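Local coordinates for protein short-chain-enoyl-CoA hydratase (Clostridium acetobutylicum, PDB 5Z7R) that catalyses the reversible hydration of crotonyl-CoA and other short-chain enoyl-CoA thioesters in butanoate metabolism, at residues E9-V14 with T191-A196; E48-I53 with K198-A203; S118-I123 with L209-I214. One frame throughout, in Å; residues are numbered along the deposited sequence.

Interaction 1 (E9-V14 with T191-A196)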
# COMPACT_ATOMS: atom_id res chain seq x y z
N GLU A 9 -32.24 21.14 -0.50
CA GLU A 9 -32.40 22.60 -0.50
C GLU A 9 -31.08 23.33 -0.70
O GLU A 9 -30.05 22.83 -0.33
CB GLU A 9 -32.98 23.06 0.83
CG GLU A 9 -33.99 22.10 1.43
CD GLU A 9 -34.70 22.69 2.62
OE1 GLU A 9 -35.35 23.75 2.48
OE2 GLU A 9 -34.62 22.08 3.71
N LYS A 10 -31.14 24.52 -1.28
CA LYS A 10 -29.95 25.26 -1.71
C LYS A 10 -30.06 26.68 -1.14
O LYS A 10 -30.96 27.43 -1.50
CB LYS A 10 -29.84 25.30 -3.24
CG LYS A 10 -30.04 23.96 -3.97
CD LYS A 10 -30.84 24.07 -5.29
CE LYS A 10 -31.80 22.90 -5.58
NZ LYS A 10 -31.25 21.85 -6.49
N GLU A 11 -29.13 27.04 -0.27
CA GLU A 11 -29.15 28.30 0.47
C GLU A 11 -27.90 29.10 0.09
O GLU A 11 -26.86 29.01 0.74
CB GLU A 11 -29.17 28.01 1.98
CG GLU A 11 -30.11 26.86 2.39
CD GLU A 11 -30.00 26.48 3.87
OE1 GLU A 11 -29.03 26.93 4.53
OE2 GLU A 11 -30.89 25.73 4.36
N GLY A 12 -28.00 29.87 -0.99
CA GLY A 12 -26.85 30.61 -1.51
C GLY A 12 -25.86 29.67 -2.18
O GLY A 12 -25.99 29.35 -3.37
N LYS A 13 -24.87 29.22 -1.42
CA LYS A 13 -23.89 28.29 -1.97
C LYS A 13 -23.81 26.99 -1.17
O LYS A 13 -22.90 26.17 -1.42
CB LYS A 13 -22.51 28.97 -2.08
CG LYS A 13 -22.49 30.24 -2.94
CD LYS A 13 -21.08 30.77 -3.19
CE LYS A 13 -21.01 32.29 -3.35
NZ LYS A 13 -21.35 32.79 -4.72
N VAL A 14 -24.75 26.75 -0.27
CA VAL A 14 -24.74 25.49 0.47
C VAL A 14 -26.02 24.69 0.31
O VAL A 14 -27.10 25.23 0.37
CB VAL A 14 -24.35 25.64 1.98
CG1 VAL A 14 -24.30 27.09 2.43
CG2 VAL A 14 -25.23 24.82 2.92
N THR A 191 -24.44 25.80 13.92
CA THR A 191 -23.02 25.44 13.94
C THR A 191 -22.56 24.90 12.56
O THR A 191 -21.60 25.44 11.98
CB THR A 191 -22.67 24.45 15.06
OG1 THR A 191 -23.14 24.97 16.30
CG2 THR A 191 -21.16 24.27 15.16
N ALA A 192 -23.27 23.89 12.03
CA ALA A 192 -23.05 23.39 10.66
C ALA A 192 -22.96 24.48 9.61
O ALA A 192 -22.03 24.47 8.78
CB ALA A 192 -24.14 22.44 10.28
N LYS A 193 -23.91 25.43 9.66
CA LYS A 193 -24.01 26.48 8.65
C LYS A 193 -22.89 27.44 8.78
O LYS A 193 -22.41 27.95 7.77
CB LYS A 193 -25.36 27.24 8.69
CG LYS A 193 -26.55 26.42 8.20
CD LYS A 193 -27.80 27.22 7.84
CE LYS A 193 -29.06 26.59 8.45
NZ LYS A 193 -30.19 26.46 7.48
N GLU A 194 -22.42 27.70 10.00
CA GLU A 194 -21.28 28.59 10.12
C GLU A 194 -20.00 27.88 9.68
O GLU A 194 -19.16 28.49 9.00
CB GLU A 194 -21.19 29.26 11.51
CG GLU A 194 -20.75 28.42 12.69
CD GLU A 194 -21.34 28.87 14.04
OE1 GLU A 194 -20.69 28.63 15.09
OE2 GLU A 194 -22.48 29.44 14.06
N ILE A 195 -19.87 26.58 9.96
CA ILE A 195 -18.76 25.82 9.34
C ILE A 195 -18.88 25.87 7.81
O ILE A 195 -17.97 26.27 7.13
CB ILE A 195 -18.67 24.38 9.86
CG1 ILE A 195 -18.28 24.38 11.32
CG2 ILE A 195 -17.65 23.57 9.03
CD1 ILE A 195 -18.64 23.12 12.07
N ALA A 196 -20.04 25.51 7.28
CA ALA A 196 -20.25 25.53 5.83
C ALA A 196 -19.94 26.88 5.23
O ALA A 196 -19.33 26.98 4.16
CB ALA A 196 -21.67 25.15 5.52
O HOH W 1 -32.00 24.86 7.13

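Interaction 2 (E48-I53 with K198-A203)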
# COMPACT_ATOMS: atom_id res chain seq x y z
N GLU A 48 -23.05 26.00 -8.21
CA GLU A 48 -23.42 27.01 -7.22
C GLU A 48 -23.35 26.43 -5.80
O GLU A 48 -23.17 27.17 -4.83
CB GLU A 48 -24.81 27.60 -7.52
CG GLU A 48 -24.78 28.68 -8.60
CD GLU A 48 -26.18 29.12 -9.06
OE1 GLU A 48 -27.20 28.61 -8.53
OE2 GLU A 48 -26.27 29.98 -9.96
N VAL A 49 -23.49 25.11 -5.69
CA VAL A 49 -23.30 24.38 -4.42
C VAL A 49 -21.82 24.11 -4.13
O VAL A 49 -21.17 23.39 -4.88
CB VAL A 49 -23.97 23.01 -4.46
CG1 VAL A 49 -23.70 22.27 -3.16
CG2 VAL A 49 -25.45 23.16 -4.73
N LEU A 50 -21.31 24.71 -3.07
CA LEU A 50 -19.90 24.56 -2.69
C LEU A 50 -19.74 23.88 -1.33
O LEU A 50 -18.63 23.70 -0.86
CB LEU A 50 -19.22 25.92 -2.64
CG LEU A 50 -19.17 26.68 -3.93
CD1 LEU A 50 -18.67 28.08 -3.62
CD2 LEU A 50 -18.27 26.02 -4.94
N ALA A 51 -20.84 23.54 -0.68
CA ALA A 51 -20.74 22.70 0.49
C ALA A 51 -22.08 22.03 0.74
O ALA A 51 -23.11 22.43 0.19
CB ALA A 51 -20.27 23.49 1.70
N VAL A 52 -22.05 20.98 1.54
CA VAL A 52 -23.23 20.19 1.79
C VAL A 52 -23.34 19.92 3.28
O VAL A 52 -22.33 19.70 3.94
CB VAL A 52 -23.14 18.83 1.04
CG1 VAL A 52 -24.26 17.89 1.45
CG2 VAL A 52 -23.14 19.06 -0.44
N ILE A 53 -24.56 19.93 3.78
CA ILE A 53 -24.85 19.55 5.12
C ILE A 53 -25.85 18.44 5.02
O ILE A 53 -26.86 18.54 4.36
CB ILE A 53 -25.50 20.70 5.91
CG1 ILE A 53 -24.59 21.93 5.90
CG2 ILE A 53 -25.83 20.27 7.34
CD1 ILE A 53 -25.22 23.11 6.61
N LYS A 198 -17.96 29.45 6.40
CA LYS A 198 -16.52 29.69 6.31
C LYS A 198 -15.98 28.94 5.11
O LYS A 198 -15.30 29.53 4.28
CB LYS A 198 -15.74 29.26 7.57
CG LYS A 198 -16.39 29.68 8.87
CD LYS A 198 -15.45 29.64 10.06
CE LYS A 198 -16.16 30.02 11.37
NZ LYS A 198 -16.82 28.86 12.06
N ILE A 199 -16.30 27.65 4.99
CA ILE A 199 -15.76 26.89 3.85
C ILE A 199 -16.06 27.58 2.52
O ILE A 199 -15.20 27.71 1.63
CB ILE A 199 -16.30 25.46 3.82
CG1 ILE A 199 -15.77 24.70 5.07
CG2 ILE A 199 -15.93 24.80 2.50
CD1 ILE A 199 -16.26 23.28 5.24
N VAL A 200 -17.30 28.04 2.39
CA VAL A 200 -17.79 28.67 1.15
C VAL A 200 -17.12 30.01 0.83
O VAL A 200 -16.97 30.37 -0.34
CB VAL A 200 -19.32 28.80 1.25
CG1 VAL A 200 -19.86 29.79 0.24
CG2 VAL A 200 -19.97 27.43 1.09
N SER A 201 -16.68 30.74 1.85
CA SER A 201 -15.93 32.00 1.67
C SER A 201 -14.53 31.80 1.16
O SER A 201 -13.90 32.75 0.65
CB SER A 201 -15.84 32.71 3.00
OG SER A 201 -16.70 32.04 3.92
N ASN A 202 -14.00 30.59 1.34
CA ASN A 202 -12.65 30.32 0.89
C ASN A 202 -12.62 29.95 -0.57
O ASN A 202 -13.65 29.68 -1.17
CB ASN A 202 -12.05 29.23 1.72
CG ASN A 202 -11.79 29.68 3.13
OD1 ASN A 202 -11.22 30.75 3.33
ND2 ASN A 202 -12.18 28.86 4.12
N ALA A 203 -11.43 29.94 -1.14
CA ALA A 203 -11.31 29.73 -2.55
C ALA A 203 -11.79 28.31 -2.88
O ALA A 203 -11.40 27.36 -2.20
CB ALA A 203 -9.90 29.96 -3.00

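Interaction 3 (S118-I123 with L209-I214)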
# COMPACT_ATOMS: atom_id res chain seq x y z
N SER A 118 -19.01 8.74 6.37
CA SER A 118 -18.71 8.94 4.98
C SER A 118 -18.72 10.39 4.58
O SER A 118 -18.42 10.70 3.45
CB SER A 118 -19.70 8.16 4.09
OG SER A 118 -19.81 6.79 4.49
N CYS A 119 -19.06 11.29 5.49
CA CYS A 119 -18.87 12.74 5.25
C CYS A 119 -17.49 13.24 5.70
O CYS A 119 -16.78 12.60 6.47
CB CYS A 119 -19.94 13.54 5.98
SG CYS A 119 -21.63 12.97 5.72
N ASP A 120 -17.12 14.40 5.20
CA ASP A 120 -15.88 15.04 5.59
C ASP A 120 -15.74 15.37 7.11
O ASP A 120 -14.74 15.01 7.73
CB ASP A 120 -15.73 16.31 4.76
CG ASP A 120 -15.56 16.01 3.29
OD1 ASP A 120 -14.52 15.41 2.95
OD2 ASP A 120 -16.43 16.37 2.47
N ILE A 121 -16.77 16.03 7.68
CA ILE A 121 -16.78 16.56 9.03
C ILE A 121 -18.05 16.10 9.75
O ILE A 121 -19.15 16.20 9.21
CB ILE A 121 -16.76 18.09 8.96
CG1 ILE A 121 -15.41 18.56 8.44
CG2 ILE A 121 -17.01 18.72 10.32
CD1 ILE A 121 -15.45 19.90 7.75
N ARG A 122 -17.90 15.58 10.95
CA ARG A 122 -19.05 15.21 11.76
C ARG A 122 -19.13 16.17 12.94
O ARG A 122 -18.11 16.55 13.57
CB ARG A 122 -18.92 13.80 12.30
CG ARG A 122 -19.22 12.71 11.28
CD ARG A 122 -18.46 11.38 11.51
NE ARG A 122 -17.01 11.53 11.43
CZ ARG A 122 -16.34 11.88 10.35
NH1 ARG A 122 -16.97 12.14 9.20
NH2 ARG A 122 -15.02 11.99 10.41
N ILE A 123 -20.37 16.51 13.26
CA ILE A 123 -20.71 17.39 14.34
C ILE A 123 -22.01 16.82 14.88
O ILE A 123 -22.78 16.24 14.13
CB ILE A 123 -20.77 18.82 13.75
CG1 ILE A 123 -19.68 19.67 14.38
CG2 ILE A 123 -22.14 19.48 13.78
CD1 ILE A 123 -18.74 20.24 13.34
N LEU A 209 -9.43 20.80 -4.38
CA LEU A 209 -8.16 20.15 -4.53
C LEU A 209 -7.61 19.65 -3.19
O LEU A 209 -7.04 18.55 -3.14
CB LEU A 209 -7.15 21.05 -5.25
CG LEU A 209 -7.45 21.44 -6.71
CD1 LEU A 209 -6.43 22.46 -7.24
CD2 LEU A 209 -7.47 20.25 -7.63
N SER A 210 -7.82 20.41 -2.12
CA SER A 210 -7.53 19.93 -0.78
C SER A 210 -8.31 18.68 -0.41
O SER A 210 -7.75 17.76 0.20
CB SER A 210 -7.77 21.00 0.31
OG SER A 210 -6.95 22.13 0.12
N LYS A 211 -9.60 18.64 -0.71
CA LYS A 211 -10.37 17.46 -0.36
C LYS A 211 -9.78 16.23 -1.05
O LYS A 211 -9.63 15.19 -0.46
CB LYS A 211 -11.84 17.57 -0.76
CG LYS A 211 -12.62 16.38 -0.25
CD LYS A 211 -14.11 16.51 -0.45
CE LYS A 211 -14.74 15.16 -0.15
NZ LYS A 211 -16.15 15.25 0.20
N GLN A 212 -9.42 16.39 -2.31
CA GLN A 212 -8.90 15.31 -3.13
C GLN A 212 -7.51 14.86 -2.61
O GLN A 212 -7.26 13.66 -2.42
CB GLN A 212 -8.85 15.78 -4.60
CG GLN A 212 -8.11 14.89 -5.57
CD GLN A 212 -8.94 13.72 -6.06
OE1 GLN A 212 -8.81 13.31 -7.20
NE2 GLN A 212 -9.82 13.22 -5.21
N ALA A 213 -6.63 15.81 -2.35
CA ALA A 213 -5.34 15.45 -1.84
C ALA A 213 -5.44 14.72 -0.50
O ALA A 213 -4.70 13.78 -0.25
CB ALA A 213 -4.45 16.68 -1.76
N ILE A 214 -6.37 15.10 0.35
CA ILE A 214 -6.50 14.45 1.65
C ILE A 214 -7.06 13.04 1.49
O ILE A 214 -6.61 12.11 2.15
CB ILE A 214 -7.40 15.25 2.61
CG1 ILE A 214 -6.73 16.58 2.93
CG2 ILE A 214 -7.66 14.47 3.89
CD1 ILE A 214 -7.65 17.61 3.59

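Interaction 1 (E9-V14 with T191-A196)
E11 and K193 form the polar half of this contact. The ammonium group NZ of K193 donates to OE1 of E11 at 3.2 Å, on the syn side of the carboxylate and 18° out of its plane; a second, weak bond from NZ to OE2 is 3.3 Å long. Glutamate reaches out with an extended chain, whereas the lysine bends at chi3 and chi4 (both -133°) to swing its end off the helix, and the two side chains cross at about a right angle. A water also bridges OE2 and NZ, although its modelled distance to the lysine is doubtfully short.

The apolar half is small and buried: CG2 of V14 faces CB of A196 at 4.4 Å. Alanine's single methyl suits a helix lying close to a strand, and V14 also packs on I53.

Backbone bonds hold E11 and V14 together, E11 N to V14 O being 2.8 Å. Between them runs a type II' turn with G12 at its second position, where positive phi (73°) favours glycine. This is a two-residue beta hairpin, joining strands 6-11 and 14-19 at one border of the crotonase sheet, with helix 188-201 packed against it.

Interaction 2 (E48-I53 with K198-A203)
Just before I199 and V200, which meet L50 and A51, the carbonyl oxygen of K198 gathers several donors near the end of helix 188-201. The amide N of S201 approaches K198 O at 3.0 Å in a weak bond, and the amide of N202 makes another weak one. S201 OG lies 2.9 Å from K198 O, although its proton has another acceptor within reach. Serine is apt here, since a short hydroxyl side chain can fold back on the preceding turn.

Across the contact the meeting is mainly between methyl and methylene groups. One methyl of V200, CG2, does most of the touching, lying 4.0 Å from CB of A51 and 4.1 Å from CB of L50. With CG1 anti to the backbone N (chi1 162°), CG2 falls anti to the carbonyl carbon and faces these two residues, while CG1 itself packs on CB of K13 at 3.6 Å. A branched valine can thus serve two neighbours at once. A51 offers only a methyl, which lets the helix come close here; I199 adds a looser approach of CG2 to the carbonyl oxygen of L50.

The contact lies over the segment that leads into strand 51-56, in the core sheet of the crotonase fold. L50 pairs through its backbone with K13, and A51 with A15, while V49 points away from the helix and packs on A15 and on I43 of helix 30-45. N202, past the helix, donates from ND2 to T164 O of a second subunit, and A203 is the N-cap of helix 204-217, so helix 188-201 passes into helix 204-217 where the second subunit adjoins.

Interaction 3 (S118-I123 with L209-I214)
D120 and K211 meet almost at right angles, a short acidic side chain standing against the end of a long, straight basic one. K211 starts with CG anti to its backbone nitrogen (chi1 -175°) and stays extended all the way to NZ, carrying that atom from helix 204-217 to the carboxylate. Its NZ donates to the syn lone pair of D120 OD2, a salt bridge modelled at 2.5 Å, a length too short to be taken literally. The lysine CE lies 3.1 Å from D120 OD1, so the end of the chain runs close to both carboxylate oxygens.

Each charged group is buried and has further partners. OD2 also accepts from V100 N, and OD1 forms a salt bridge with K159 of a second subunit; two lysines about one carboxylate would favour its ionised form. NZ of K211 is also bonded to L96 O. Aspartate is short enough to stay near the backbone of the adjacent strand, whereas lysine has the reach to come from a neighbouring helix.

D120 stands directly before strand 121-125, a parallel neighbour of strand 100-104 in the core sheet of the crotonase fold, so the ion pair fastens helix 204-217 to the N-terminal end of an inner strand of that sheet, where another subunit joins in.

The segment leading into the strand is braced from within. R122 NH1 donates to C119 O at 2.8 Å, with the oxygen close to the guanidinium plane but the donor 46° above the carbonyl plane. NH1 also bonds A116 O and NE bonds L178 O, a spread of acceptors that suits arginine's several N-H groups.

From the N terminus, the chain passes through 9-14, 48-53 and 118-123 before it reaches 191-196, 198-203 and 209-214 in the same order. Each contact therefore closes a loop, of 176, 144 and 85 intervening residues, and every pair of loops crosses; none nests inside another. Interactions 1 and 2 are neighbours, sharing helix 188-201 and joined where the K13 carbonyl probably accepts from the L50 amide. Interaction 3 uses the next helix, 204-217, yet I199 packs on I121, linking it to interaction 2. Together they tie three parts of one sheet, the hairpin 6-19, the region of strand 51-56 and the approach to strand 121-125, to two consecutive helices.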